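Local coordinates for protein ABC transporter (PDB 4G68) that probably serves as the extracellular solute-binding component of an ABC transporter, holding xylose units in the cleft between its two lobes for import, at residues B[43-48]-B[72-77]; B[241-246]-B[412-417]; B[311-316]-B[383-388]. One frame throughout, in Å; residues are numbered along the deposited sequence.

Contact 1: B[43-48]-B[72-77]; sequences FWNLFT and IVESVT. With XYS (alpha-D-xylopyranose), chain E.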
ATOM      1  N   PHE B  43     -15.400  -1.448 -15.805  1.00  5.85           N
ATOM      2  CA  PHE B  43     -14.655  -0.970 -14.611  1.00  5.62           C
ATOM      3  C   PHE B  43     -13.820  -2.103 -14.064  1.00  5.66           C
ATOM      4  O   PHE B  43     -14.378  -3.151 -13.732  1.00  6.04           O
ATOM      5  CB  PHE B  43     -15.644  -0.519 -13.536  1.00  6.10           C
ATOM      6  CG  PHE B  43     -15.026  -0.245 -12.177  1.00  5.57           C
ATOM      7  CD1 PHE B  43     -13.813   0.470 -12.046  1.00  6.02           C
ATOM      8  CD2 PHE B  43     -15.729  -0.626 -11.020  1.00  5.74           C
ATOM      9  CE1 PHE B  43     -13.307   0.775 -10.778  1.00  5.72           C
ATOM     10  CE2 PHE B  43     -15.218  -0.342  -9.724  1.00  5.83           C
ATOM     11  CZ  PHE B  43     -13.967   0.332  -9.632  1.00  5.78           C
ATOM     12  N   TRP B  44     -12.485  -1.944 -14.011  1.00  5.09           N
ATOM     13  CA  TRP B  44     -11.639  -3.001 -13.430  1.00  5.39           C
ATOM     14  C   TRP B  44     -11.101  -2.623 -12.073  1.00  5.71           C
ATOM     15  O   TRP B  44     -10.723  -1.450 -11.866  1.00  5.73           O
ATOM     16  CB  TRP B  44     -10.476  -3.391 -14.274  1.00  5.30           C
ATOM     17  CG  TRP B  44     -10.853  -3.976 -15.622  1.00  5.57           C
ATOM     18  CD1 TRP B  44     -12.112  -4.309 -16.107  1.00  5.33           C
ATOM     19  CD2 TRP B  44      -9.918  -4.261 -16.709  1.00  5.48           C
ATOM     20  NE1 TRP B  44     -11.983  -4.791 -17.432  1.00  6.29           N
ATOM     21  CE2 TRP B  44     -10.678  -4.794 -17.792  1.00  5.84           C
ATOM     22  CE3 TRP B  44      -8.539  -4.202 -16.829  1.00  5.65           C
ATOM     23  CZ2 TRP B  44     -10.070  -5.169 -18.995  1.00  5.85           C
ATOM     24  CZ3 TRP B  44      -7.933  -4.547 -18.046  1.00  5.52           C
ATOM     25  CH2 TRP B  44      -8.706  -5.025 -19.106  1.00  5.95           C
ATOM     26  N   ASN B  45     -11.121  -3.568 -11.147  1.00  5.15           N
ATOM     27  CA  ASN B  45     -10.568  -3.268  -9.803  1.00  5.49           C
ATOM     28  C   ASN B  45     -10.000  -4.551  -9.169  1.00  5.84           C
ATOM     29  O   ASN B  45     -10.212  -5.657  -9.693  1.00  6.52           O
ATOM     30  CB  ASN B  45     -11.574  -2.537  -8.870  1.00  5.24           C
ATOM     31  CG  ASN B  45     -12.789  -3.441  -8.526  1.00  5.55           C
ATOM     32  OD1 ASN B  45     -12.702  -4.300  -7.661  1.00  5.89           O
ATOM     33  ND2 ASN B  45     -13.869  -3.301  -9.285  1.00  5.25           N
ATOM     34  N   LEU B  46      -9.362  -4.439  -8.016  1.00  5.78           N
ATOM     35  CA  LEU B  46      -8.713  -5.565  -7.421  1.00  6.30           C
ATOM     36  C   LEU B  46      -9.295  -5.989  -6.120  1.00  6.44           C
ATOM     37  O   LEU B  46      -8.653  -6.735  -5.341  1.00  6.98           O
ATOM     38  CB  LEU B  46      -7.180  -5.243  -7.336  1.00  6.43           C
ATOM     39  CG  LEU B  46      -6.758  -4.007  -6.536  1.00  7.20           C
ATOM     40  CD1 LEU B  46      -7.360  -3.943  -5.122  1.00  8.06           C
ATOM     41  CD2 LEU B  46      -5.262  -4.112  -6.265  1.00  7.71           C
ATOM     42  N   PHE B  47     -10.518  -5.501  -5.788  1.00  6.28           N
ATOM     43  CA  PHE B  47     -11.108  -5.830  -4.488  1.00  7.38           C
ATOM     44  C   PHE B  47     -11.685  -7.235  -4.507  1.00  8.46           C
ATOM     45  O   PHE B  47     -12.891  -7.431  -4.640  1.00  7.05           O
ATOM     46  CB  PHE B  47     -12.136  -4.768  -4.039  1.00  7.50           C
ATOM     47  CG  PHE B  47     -11.479  -3.461  -3.641  1.00  7.41           C
ATOM     48  CD1 PHE B  47     -10.764  -3.350  -2.467  1.00  8.20           C
ATOM     49  CD2 PHE B  47     -11.429  -2.380  -4.570  1.00  8.23           C
ATOM     50  CE1 PHE B  47     -10.094  -2.167  -2.135  1.00  8.40           C
ATOM     51  CE2 PHE B  47     -10.715  -1.213  -4.245  1.00  7.98           C
ATOM     52  CZ  PHE B  47     -10.123  -1.094  -3.020  1.00  8.77           C
ATOM     53  N   THR B  48     -10.797  -8.221  -4.314  1.00  9.36           N
ATOM     54  CA  THR B  48     -11.152  -9.643  -4.388  1.00  9.98           C
ATOM     55  C   THR B  48     -11.638 -10.283  -3.065  1.00 11.31           C
ATOM     56  O   THR B  48     -12.429 -11.223  -3.089  1.00 10.80           O
ATOM     57  CB  THR B  48      -9.958 -10.471  -4.899  1.00 11.32           C
ATOM     58  OG1 THR B  48      -8.770 -10.065  -4.216  1.00 23.93           O
ATOM     59  CG2 THR B  48      -9.785 -10.361  -6.435  1.00  8.92           C
ATOM     60  N   ILE B  72     -22.768  -0.102 -15.391  1.00  8.18           N
ATOM     61  CA  ILE B  72     -21.377  -0.425 -15.128  1.00  8.41           C
ATOM     62  C   ILE B  72     -21.303  -1.951 -15.010  1.00  7.58           C
ATOM     63  O   ILE B  72     -22.089  -2.533 -14.303  1.00  7.45           O
ATOM     64  CB  ILE B  72     -20.833   0.200 -13.807  1.00  8.00           C
ATOM     65  CG1 ILE B  72     -20.693   1.727 -13.939  1.00  8.98           C
ATOM     66  CG2 ILE B  72     -19.440  -0.386 -13.520  1.00  9.01           C
ATOM     67  CD1 ILE B  72     -20.411   2.450 -12.619  1.00  7.69           C
ATOM     68  N   VAL B  73     -20.284  -2.553 -15.650  1.00  7.81           N
ATOM     69  CA  VAL B  73     -19.962  -3.975 -15.394  1.00  8.21           C
ATOM     70  C   VAL B  73     -18.500  -4.054 -14.963  1.00  7.59           C
ATOM     71  O   VAL B  73     -17.645  -3.424 -15.595  1.00  6.53           O
ATOM     72  CB  VAL B  73     -20.069  -4.770 -16.663  1.00  9.46           C
ATOM     73  CG1 VAL B  73     -19.536  -6.202 -16.457  1.00 10.89           C
ATOM     74  CG2 VAL B  73     -21.500  -4.807 -17.117  1.00 11.99           C
ATOM     75  N   GLU B  74     -18.255  -4.744 -13.863  1.00  7.18           N
ATOM     76  CA  GLU B  74     -16.885  -4.786 -13.295  1.00  7.45           C
ATOM     77  C   GLU B  74     -16.258  -6.099 -13.583  1.00  7.74           C
ATOM     78  O   GLU B  74     -16.933  -7.129 -13.780  1.00  7.55           O
ATOM     79  CB  GLU B  74     -16.881  -4.419 -11.773  1.00  8.15           C
ATOM     80  CG  GLU B  74     -17.736  -5.401 -10.905  1.00  8.05           C
ATOM     81  CD  GLU B  74     -17.407  -5.446  -9.410  1.00  8.01           C
ATOM     82  OE1 GLU B  74     -16.423  -4.877  -8.982  1.00  7.64           O
ATOM     83  OE2 GLU B  74     -18.181  -6.104  -8.616  1.00  8.08           O
ATOM     84  N   SER B  75     -14.922  -6.095 -13.664  1.00  7.85           N
ATOM     85  CA  SER B  75     -14.148  -7.360 -13.669  1.00  8.54           C
ATOM     86  C   SER B  75     -13.104  -7.179 -12.551  1.00  8.08           C
ATOM     87  O   SER B  75     -12.351  -6.195 -12.567  1.00  7.37           O
ATOM     88  CB  SER B  75     -13.533  -7.580 -15.045  1.00 10.79           C
ATOM     89  OG  SER B  75     -12.556  -8.610 -15.038  1.00 16.41           O
ATOM     90  N   VAL B  76     -12.999  -8.175 -11.701  1.00  7.81           N
ATOM     91  CA  VAL B  76     -12.178  -8.090 -10.491  1.00  7.75           C
ATOM     92  C   VAL B  76     -11.051  -9.075 -10.595  1.00  7.37           C
ATOM     93  O   VAL B  76     -11.271 -10.277 -10.858  1.00  8.37           O
ATOM     94  CB  VAL B  76     -13.007  -8.230  -9.225  1.00  8.39           C
ATOM     95  CG1 VAL B  76     -13.832  -9.447  -9.252  1.00 12.05           C
ATOM     96  CG2 VAL B  76     -12.182  -8.185  -7.936  1.00  7.83           C
ATOM     97  N   THR B  77      -9.850  -8.590 -10.306  1.00  6.87           N
ATOM     98  CA  THR B  77      -8.612  -9.457 -10.475  1.00  6.17           C
ATOM     99  C   THR B  77      -7.716  -9.240  -9.258  1.00  6.64           C
ATOM    100  O   THR B  77      -7.513  -8.088  -8.829  1.00  6.28           O
ATOM    101  CB  THR B  77      -7.874  -9.080 -11.733  1.00  5.99           C
ATOM    102  OG1 THR B  77      -8.737  -9.221 -12.860  1.00  6.56           O
ATOM    103  CG2 THR B  77      -6.528  -9.920 -11.943  1.00  5.84           C
TER
HETATM  104  C1  XYS E   1      -9.364  -6.454  -0.709  1.00 14.50           C
HETATM  105  C2  XYS E   1      -8.248  -6.893  -1.666  1.00 11.94           C
HETATM  106  C3  XYS E   1      -6.893  -6.257  -1.360  1.00 10.66           C
HETATM  107  C4  XYS E   1      -7.057  -4.774  -1.016  1.00 10.73           C
HETATM  108  C5  XYS E   1      -8.037  -4.613   0.143  1.00 11.34           C
HETATM  109  O1  XYS E   1      -9.964  -7.456   0.027  1.00 19.24           O
HETATM  110  O2  XYS E   1      -8.098  -8.243  -1.828  1.00 14.54           O
HETATM  111  O3  XYS E   1      -6.100  -6.505  -2.471  1.00  9.12           O
HETATM  112  O4  XYS E   1      -5.848  -4.092  -0.875  1.00  9.42           O
HETATM  113  O5  XYS E   1      -9.206  -5.300   0.038  1.00 11.79           O
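N45 and E74 meet because both first torsions place CG between the backbone N and the carbonyl carbon, chi1 66° and 61°, bringing the two side chains over one face of the sheet beside the ring of F43. N45 ND2 then donates to E74 OE1 at 3.0 Å in a nearly straight bond (170°), the carboxylate oxygen lying in the amide plane. The amide's other end is also used: N45 OD1 accepts from F47 N at 3.1 Å on a lone pair, an Asx turn that bends the chain as strand 40-45 ends. An alanine at N45 would remove both bonds, and is likely to leave E74 OE1 without this donor and the turn toward F47 less firmly set. The backbones pair in parallel: F43 N to V73 O, S75 N to F43 O, N45 N to S75 O and T77 N to N45 O, all 3.0 to 3.2 Å. At the end of strand 72-76, V76 CG2 touches T48 CG2, beyond strand 40-45, at 3.6 Å, while O5 of the alpha-D-xylopyranose lies at the edge of the F47 ring, near its plane, 3.5 Å from F47 CD1. The pairing belongs to a beta-alpha-beta unit with helix 52-66. With both ends engaged, the N45 amide has its rotation fixed, and its polar chemistry links the strand pair to the loop that meets the sugar.

Contact 2: B[241-246]-B[412-417]; sequences KLQDMV and FAKQIT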
ATOM      1  N   LYS B 241      20.212  -4.396   8.351  1.00  9.16           N
ATOM      2  CA  LYS B 241      19.141  -4.513   9.379  1.00 10.17           C
ATOM      3  C   LYS B 241      17.980  -5.430   8.963  1.00  9.70           C
ATOM      4  O   LYS B 241      17.391  -6.136   9.802  1.00  8.11           O
ATOM      5  CB  LYS B 241      18.540  -3.140   9.693  1.00 11.32           C
ATOM      6  CG  LYS B 241      19.473  -2.152  10.392  1.00 15.26           C
ATOM      7  CD  LYS B 241      19.992  -2.628  11.691  1.00 19.35           C
ATOM      8  CE  LYS B 241      20.690  -1.524  12.489  1.00 21.78           C
ATOM      9  NZ  LYS B 241      20.456  -0.112  12.143  1.00 26.53           N
ATOM     10  N   LEU B 242      17.641  -5.412   7.687  1.00  8.40           N
ATOM     11  CA  LEU B 242      16.633  -6.331   7.185  1.00  9.01           C
ATOM     12  C   LEU B 242      17.193  -7.778   7.379  1.00  9.39           C
ATOM     13  O   LEU B 242      16.467  -8.678   7.806  1.00  9.02           O
ATOM     14  CB  LEU B 242      16.419  -6.060   5.698  1.00 10.06           C
ATOM     15  CG  LEU B 242      15.210  -6.661   4.980  1.00 11.08           C
ATOM     16  CD1 LEU B 242      15.577  -7.959   4.428  1.00 14.60           C
ATOM     17  CD2 LEU B 242      13.954  -6.650   5.871  1.00 10.38           C
ATOM     18  N   GLN B 243      18.477  -8.001   7.034  1.00  9.24           N
ATOM     19  CA  GLN B 243      19.002  -9.400   7.192  1.00  8.73           C
ATOM     20  C   GLN B 243      19.158  -9.782   8.694  1.00  8.52           C
ATOM     21  O   GLN B 243      18.967 -10.961   9.045  1.00  8.53           O
ATOM     22  CB  GLN B 243      20.308  -9.648   6.398  1.00  8.87           C
ATOM     23  CG  GLN B 243      20.018  -9.673   4.886  1.00  9.47           C
ATOM     24  CD  GLN B 243      21.188 -10.114   4.007  1.00 10.66           C
ATOM     25  OE1 GLN B 243      20.967 -10.752   2.937  1.00 11.08           O
ATOM     26  NE2 GLN B 243      22.419  -9.880   4.476  1.00  8.95           N
ATOM     27  N   ASP B 244      19.404  -8.791   9.551  1.00  8.27           N
ATOM     28  CA  ASP B 244      19.398  -9.001  11.018  1.00 10.14           C
ATOM     29  C   ASP B 244      18.055  -9.504  11.507  1.00  9.64           C
ATOM     30  O   ASP B 244      18.026 -10.405  12.324  1.00 10.39           O
ATOM     31  CB  ASP B 244      19.661  -7.711  11.795  1.00 10.66           C
ATOM     32  CG  ASP B 244      21.100  -7.152  11.637  1.00 12.71           C
ATOM     33  OD1 ASP B 244      22.027  -7.881  11.267  1.00 13.43           O
ATOM     34  OD2 ASP B 244      21.263  -5.960  11.969  1.00 13.69           O
HETATM   35  N   MSE B 245      16.966  -8.952  10.984  1.00  8.46           N
HETATM   36  CA  MSE B 245      15.632  -9.574  11.289  1.00  8.44           C
HETATM   37  C   MSE B 245      15.580 -11.044  10.836  1.00  8.10           C
HETATM   38  O   MSE B 245      15.137 -11.958  11.596  1.00  7.64           O
HETATM   39  CB  MSE B 245      14.502  -8.771  10.579  1.00 10.96           C
HETATM   40  CG  MSE B 245      14.425  -7.356  11.157  1.00 12.17           C
HETATM   41 SE   MSE B 245      12.978  -6.366  10.252  1.00 16.20          SE
HETATM   42  CE  MSE B 245      11.512  -7.304  11.166  1.00 14.58           C
ATOM     43  N   VAL B 246      16.005 -11.292   9.588  1.00  7.69           N
ATOM     44  CA  VAL B 246      15.970 -12.679   9.099  1.00  7.97           C
ATOM     45  C   VAL B 246      16.808 -13.598  10.039  1.00  9.11           C
ATOM     46  O   VAL B 246      16.358 -14.693  10.461  1.00  9.23           O
ATOM     47  CB  VAL B 246      16.480 -12.818   7.618  1.00  7.83           C
ATOM     48  CG1 VAL B 246      16.394 -14.257   7.139  1.00  7.32           C
ATOM     49  CG2 VAL B 246      15.625 -11.943   6.668  1.00  7.30           C
ATOM     50  N   PHE B 412      16.270 -11.172   1.584  1.00  7.34           N
ATOM     51  CA  PHE B 412      15.502 -12.062   2.497  1.00  7.73           C
ATOM     52  C   PHE B 412      15.947 -13.510   2.434  1.00  8.13           C
ATOM     53  O   PHE B 412      15.876 -14.237   3.466  1.00  8.59           O
ATOM     54  CB  PHE B 412      14.017 -11.998   2.173  1.00  7.53           C
ATOM     55  CG  PHE B 412      13.298 -10.822   2.787  1.00  6.44           C
ATOM     56  CD1 PHE B 412      12.846  -9.741   1.975  1.00  6.64           C
ATOM     57  CD2 PHE B 412      12.961 -10.828   4.111  1.00  6.34           C
ATOM     58  CE1 PHE B 412      12.115  -8.678   2.529  1.00  5.96           C
ATOM     59  CE2 PHE B 412      12.219  -9.767   4.669  1.00  6.28           C
ATOM     60  CZ  PHE B 412      11.793  -8.701   3.887  1.00  6.36           C
ATOM     61  N   ALA B 413      16.392 -13.908   1.255  1.00  8.70           N
ATOM     62  CA  ALA B 413      16.785 -15.271   0.974  1.00  9.60           C
ATOM     63  C   ALA B 413      18.238 -15.525   1.383  1.00 10.05           C
ATOM     64  O   ALA B 413      18.732 -16.651   1.235  1.00 11.08           O
ATOM     65  CB  ALA B 413      16.537 -15.599  -0.517  1.00  9.97           C
ATOM     66  N   LYS B 414      18.911 -14.485   1.862  1.00  9.58           N
ATOM     67  CA  LYS B 414      20.400 -14.557   2.185  1.00 10.17           C
ATOM     68  C   LYS B 414      21.188 -15.007   0.933  1.00  9.65           C
ATOM     69  O   LYS B 414      22.147 -15.835   1.006  1.00  8.75           O
ATOM     70  CB  LYS B 414      20.640 -15.487   3.398  1.00 10.41           C
ATOM     71  CG  LYS B 414      19.987 -15.015   4.733  1.00 12.67           C
ATOM     72  CD  LYS B 414      20.778 -13.849   5.394  1.00 15.91           C
ATOM     73  CE  LYS B 414      21.896 -14.579   6.205  1.00 15.01           C
ATOM     74  NZ  LYS B 414      22.844 -13.783   6.989  1.00 22.85           N
ATOM     75  N   GLN B 415      20.751 -14.505  -0.213  1.00  8.80           N
ATOM     76  CA  GLN B 415      21.388 -14.811  -1.535  1.00  9.76           C
ATOM     77  C   GLN B 415      22.180 -13.628  -2.072  1.00  8.75           C
ATOM     78  O   GLN B 415      22.594 -13.623  -3.255  1.00 11.19           O
ATOM     79  CB  GLN B 415      20.389 -15.327  -2.557  1.00 11.47           C
ATOM     80  CG  GLN B 415      19.918 -16.732  -2.235  1.00 15.54           C
ATOM     81  CD  GLN B 415      18.667 -17.090  -3.044  1.00 18.13           C
ATOM     82  OE1 GLN B 415      18.247 -16.336  -3.914  1.00 22.72           O
ATOM     83  NE2 GLN B 415      18.096 -18.235  -2.768  1.00 19.56           N
ATOM     84  N   ILE B 416      22.392 -12.639  -1.201  1.00  8.87           N
ATOM     85  CA  ILE B 416      23.156 -11.445  -1.580  1.00  8.89           C
ATOM     86  C   ILE B 416      23.594 -10.781  -0.322  1.00  9.37           C
ATOM     87  O   ILE B 416      22.891 -10.846   0.721  1.00  9.50           O
ATOM     88  CB  ILE B 416      22.344 -10.508  -2.555  1.00  8.53           C
ATOM     89  CG1 ILE B 416      23.244  -9.492  -3.251  1.00  9.57           C
ATOM     90  CG2 ILE B 416      21.240  -9.739  -1.758  1.00  9.13           C
ATOM     91  CD1 ILE B 416      22.470  -8.760  -4.413  1.00  8.26           C
ATOM     92  N   THR B 417      24.774 -10.098  -0.390  1.00  8.54           N
ATOM     93  CA  THR B 417      25.253  -9.339   0.758  1.00  9.13           C
ATOM     94  C   THR B 417      24.632  -7.942   0.707  1.00  8.68           C
ATOM     95  O   THR B 417      24.213  -7.537  -0.370  1.00  9.65           O
ATOM     96  CB  THR B 417      26.789  -9.182   0.774  1.00  8.75           C
ATOM     97  OG1 THR B 417      27.200  -8.445  -0.391  1.00  9.31           O
ATOM     98  CG2 THR B 417      27.457 -10.540   0.771  1.00  9.03           C
TER
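L242 reaches across to F412 from one turn of helix 233-248, and its side chain can be followed outward atom by atom. CB leaves the helix toward segment 412-417, and CG, anti to the backbone N (chi1 -167°), comes to 4.1 Å from F412 CZ. Both methyls then reach the ring, in different places. CD1 stands over one face, 3.7 Å from the ring centroid and only 6° off the normal, a CH-pi contact centred on the ring; its distances to all six ring carbons accordingly fall within a narrow range. CD2 adds a touch at the far end of the ring, 3.6 Å from F412 CZ. The CB of F412 starts away from the helix, and it is the end of the side chain that returns to it, crossing L242 at about a right angle.

One turn along the helix, V246 adds a second apolar touch. Its CG2 comes within 3.9 Å of F412 CD2, and its CG1 rests 3.7 Å from F412 O, so this valine meets both ring and backbone. Between these two residues in sequence, Q243 extends toward the turn that follows F412, where its amide end lies near I416 O and the bent aliphatic chain of K414. That turn is a Schellman motif: K414, with positive phi, is the first residue beyond helix 398-412 to leave helical geometry, and T417 then takes the N-cap position of helix 418-429, its OG1 bonded to E420 N.

The contact thus joins helix 233-248 to the corner linking helices 398-412 and 418-429. L242 also packs on Y206 and I210 of helix 201-215, and I416 turns back onto L407 and L411 of helix 398-412.

Contact 3: B[311-316]-B[383-388]; sequences DPTEYI and ANAKGS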
ATOM      1  N   ASP B 311      13.344  10.996  10.458  1.00 12.66           N
ATOM      2  CA  ASP B 311      12.448  11.469  11.505  1.00 12.86           C
ATOM      3  C   ASP B 311      11.534  10.305  11.963  1.00 12.08           C
ATOM      4  O   ASP B 311      11.009   9.572  11.103  1.00 12.40           O
ATOM      5  CB  ASP B 311      11.627  12.669  11.005  1.00 13.93           C
ATOM      6  CG  ASP B 311      10.701  13.196  12.024  1.00 14.81           C
ATOM      7  OD1 ASP B 311       9.746  12.522  12.363  1.00 14.86           O
ATOM      8  OD2 ASP B 311      10.896  14.358  12.429  1.00 17.14           O
ATOM      9  N   PRO B 312      11.331  10.131  13.314  1.00 11.17           N
ATOM     10  CA  PRO B 312      10.567   8.934  13.754  1.00 11.31           C
ATOM     11  C   PRO B 312       9.151   8.872  13.231  1.00 10.54           C
ATOM     12  O   PRO B 312       8.511   7.773  13.321  1.00 10.01           O
ATOM     13  CB  PRO B 312      10.563   9.034  15.323  1.00 12.20           C
ATOM     14  CG  PRO B 312      11.736   9.911  15.651  1.00 15.23           C
ATOM     15  CD  PRO B 312      11.825  10.933  14.476  1.00 12.38           C
ATOM     16  N   THR B 313       8.615  10.011  12.742  1.00  9.15           N
ATOM     17  CA  THR B 313       7.198  10.045  12.345  1.00  8.65           C
ATOM     18  C   THR B 313       7.017   9.845  10.804  1.00  7.87           C
ATOM     19  O   THR B 313       5.872   9.804  10.325  1.00  7.78           O
ATOM     20  CB  THR B 313       6.525  11.390  12.724  1.00  9.18           C
ATOM     21  OG1 THR B 313       7.018  12.397  11.884  1.00 10.06           O
ATOM     22  CG2 THR B 313       6.766  11.763  14.259  1.00 11.29           C
ATOM     23  N   GLU B 314       8.115   9.717  10.059  1.00  7.58           N
ATOM     24  CA  GLU B 314       7.994   9.562   8.601  1.00  7.89           C
ATOM     25  C   GLU B 314       7.354   8.191   8.325  1.00  6.83           C
ATOM     26  O   GLU B 314       7.550   7.219   9.107  1.00  6.96           O
ATOM     27  CB  GLU B 314       9.350   9.693   7.854  1.00  8.61           C
ATOM     28  CG  GLU B 314      10.038  11.062   7.999  1.00 11.79           C
ATOM     29  CD  GLU B 314      11.506  11.106   7.549  1.00 14.85           C
ATOM     30  OE1 GLU B 314      12.222  10.149   7.576  1.00 13.75           O
ATOM     31  OE2 GLU B 314      12.008  12.164   7.186  1.00 20.05           O
ATOM     32  N   TYR B 315       6.574   8.087   7.225  1.00  6.59           N
ATOM     33  CA  TYR B 315       6.007   6.792   6.890  1.00  6.10           C
ATOM     34  C   TYR B 315       6.087   6.486   5.422  1.00  6.10           C
ATOM     35  O   TYR B 315       6.337   7.360   4.638  1.00  6.45           O
ATOM     36  CB  TYR B 315       4.610   6.577   7.472  1.00  6.40           C
ATOM     37  CG  TYR B 315       3.558   7.536   6.899  1.00  6.83           C
ATOM     38  CD1 TYR B 315       3.321   8.774   7.506  1.00  7.86           C
ATOM     39  CD2 TYR B 315       2.816   7.203   5.762  1.00  7.18           C
ATOM     40  CE1 TYR B 315       2.349   9.680   6.989  1.00  8.38           C
ATOM     41  CE2 TYR B 315       1.846   8.038   5.232  1.00  7.39           C
ATOM     42  CZ  TYR B 315       1.585   9.273   5.845  1.00  8.50           C
ATOM     43  OH  TYR B 315       0.625  10.143   5.281  1.00  9.42           O
ATOM     44  N   ILE B 316       5.887   5.239   5.080  1.00  5.60           N
ATOM     45  CA  ILE B 316       5.798   4.797   3.704  1.00  5.90           C
ATOM     46  C   ILE B 316       4.299   4.830   3.330  1.00  5.95           C
ATOM     47  O   ILE B 316       3.463   4.257   4.033  1.00  5.87           O
ATOM     48  CB  ILE B 316       6.391   3.385   3.512  1.00  5.44           C
ATOM     49  CG1 ILE B 316       7.924   3.363   3.732  1.00  5.76           C
ATOM     50  CG2 ILE B 316       5.993   2.806   2.122  1.00  5.78           C
ATOM     51  CD1 ILE B 316       8.724   4.094   2.662  1.00  6.21           C
ATOM     52  N   ALA B 383      -1.372  11.095  11.707  1.00 11.07           N
ATOM     53  CA  ALA B 383      -1.488  12.416  12.395  1.00 13.56           C
ATOM     54  C   ALA B 383      -0.101  12.977  12.729  1.00 12.98           C
ATOM     55  O   ALA B 383       0.671  12.336  13.379  1.00 13.75           O
ATOM     56  CB  ALA B 383      -2.303  12.317  13.673  1.00 12.84           C
ATOM     57  N   ASN B 384       0.137  14.197  12.284  1.00 15.59           N
ATOM     58  CA  ASN B 384       1.326  14.968  12.622  1.00 15.90           C
ATOM     59  C   ASN B 384       2.604  14.368  12.073  1.00 14.18           C
ATOM     60  O   ASN B 384       3.707  14.733  12.477  1.00 14.22           O
ATOM     61  CB  ASN B 384       1.362  15.241  14.130  1.00 17.87           C
ATOM     62  CG  ASN B 384       0.142  16.054  14.612  1.00 20.36           C
ATOM     63  OD1 ASN B 384      -0.282  17.022  13.970  1.00 22.67           O
ATOM     64  ND2 ASN B 384      -0.461  15.610  15.690  1.00 23.86           N
ATOM     65  N   ALA B 385       2.506  13.503  11.060  1.00 12.11           N
ATOM     66  CA  ALA B 385       3.736  12.910  10.546  1.00 11.49           C
ATOM     67  C   ALA B 385       4.536  13.990   9.796  1.00 12.44           C
ATOM     68  O   ALA B 385       3.939  14.862   9.173  1.00 15.62           O
ATOM     69  CB  ALA B 385       3.410  11.795   9.534  1.00 11.49           C
ATOM     70  N   LYS B 386       5.855  13.909   9.835  1.00 12.85           N
ATOM     71  CA  LYS B 386       6.684  14.917   9.219  1.00 16.13           C
ATOM     72  C   LYS B 386       6.814  14.762   7.697  1.00 17.94           C
ATOM     73  O   LYS B 386       7.160  15.734   7.007  1.00 21.75           O
ATOM     74  CB  LYS B 386       8.064  14.917   9.866  1.00 20.95           C
ATOM     75  CG  LYS B 386       8.951  16.090   9.452  1.00 26.80           C
ATOM     76  CD  LYS B 386      10.336  15.609   9.086  1.00 28.63           C
ATOM     77  CE  LYS B 386      11.373  16.646   9.453  1.00 34.51           C
ATOM     78  NZ  LYS B 386      12.526  15.917  10.071  1.00 35.57           N
ATOM     79  N   GLY B 387       6.546  13.573   7.156  1.00 13.82           N
ATOM     80  CA  GLY B 387       6.589  13.434   5.691  1.00 12.35           C
ATOM     81  C   GLY B 387       6.439  11.955   5.347  1.00 11.85           C
ATOM     82  O   GLY B 387       6.397  11.083   6.234  1.00  8.75           O
ATOM     83  N   SER B 388       6.400  11.660   4.052  1.00 10.75           N
ATOM     84  CA  SER B 388       6.118  10.264   3.666  1.00  9.14           C
ATOM     85  C   SER B 388       6.590  10.156   2.214  1.00  8.36           C
ATOM     86  O   SER B 388       6.825  11.164   1.542  1.00  8.54           O
ATOM     87  CB  SER B 388       4.620   9.975   3.776  1.00  9.88           C
ATOM     88  OG  SER B 388       3.883  10.780   2.849  1.00 12.25           O
TER
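Y315 and S388 provide the CH-pi part of this contact: S388 CB stands over the tyrosine ring, 3.6 Å from its centroid and 10° off the normal. The ring is brought there by a chi1 of 65°, which swings CG over the backbone, with N on one flank and C on the other. A385 CB approaches the same ring at its edge, 3.5 Å from Y315 CE1, so serine and alanine restrict it from two directions.

One backbone bond and one backbone-to-hydroxyl bond cross between the segments. Y315 N donates to G387 O at 3.2 Å, in the carbonyl plane, beside the single parallel bridge between Y315 and S388. Further back, K386 N donates to T313 OG1 at 2.8 Å. That hydroxyl donates in turn to D311 OD1, also at 2.8 Å, coming from above the carboxylate plane. The same oxygen accepts from T313 N on its anti lone pair, forming an Asx turn within the type I turn from D311 to E314. Two bonds therefore grip D311 OD1, and the carboxylate orients the hydroxyl that receives K386 N.

The charged component is a salt bridge, K386 NZ to D311 OD2 at 3.3 Å, reached by a lysine chain bent at several torsions. E314 OE2 is 4.8 Å from K386 NZ, too far for a direct pair, though its charge probably adds to the field there.

These loops meet where strand 317-325 begins and strand 388-389 follows helix 372-382. Y315 packs on I381 and V382 of that helix and on A154 and S155 of strand 144-160, while R213 and R221 bind the backbone oxygens of E314 and S388.

Contact 1 lies on the opposite side of the chain's centre from both contact 2 and contact 3, their centres about 37 and 32 Å away. Contacts 1 and 2 are partly buried, whereas contact 3 is a surface contact, and each joins a different set of elements. Contact 1 pairs neighbouring strands of the sheet and runs into the sugar site; contact 2 joins helix to helix corner by apolar and CH-pi packing; contact 3, between two loops, shares a CH-pi touch with contact 2 but adds a salt bridge, hydrogen bonds and one parallel beta bridge. Along the chain contact 3 is nested within the loop closed by contact 2, their nearest atoms about 12 Å apart, while contact 1 closes before either opens.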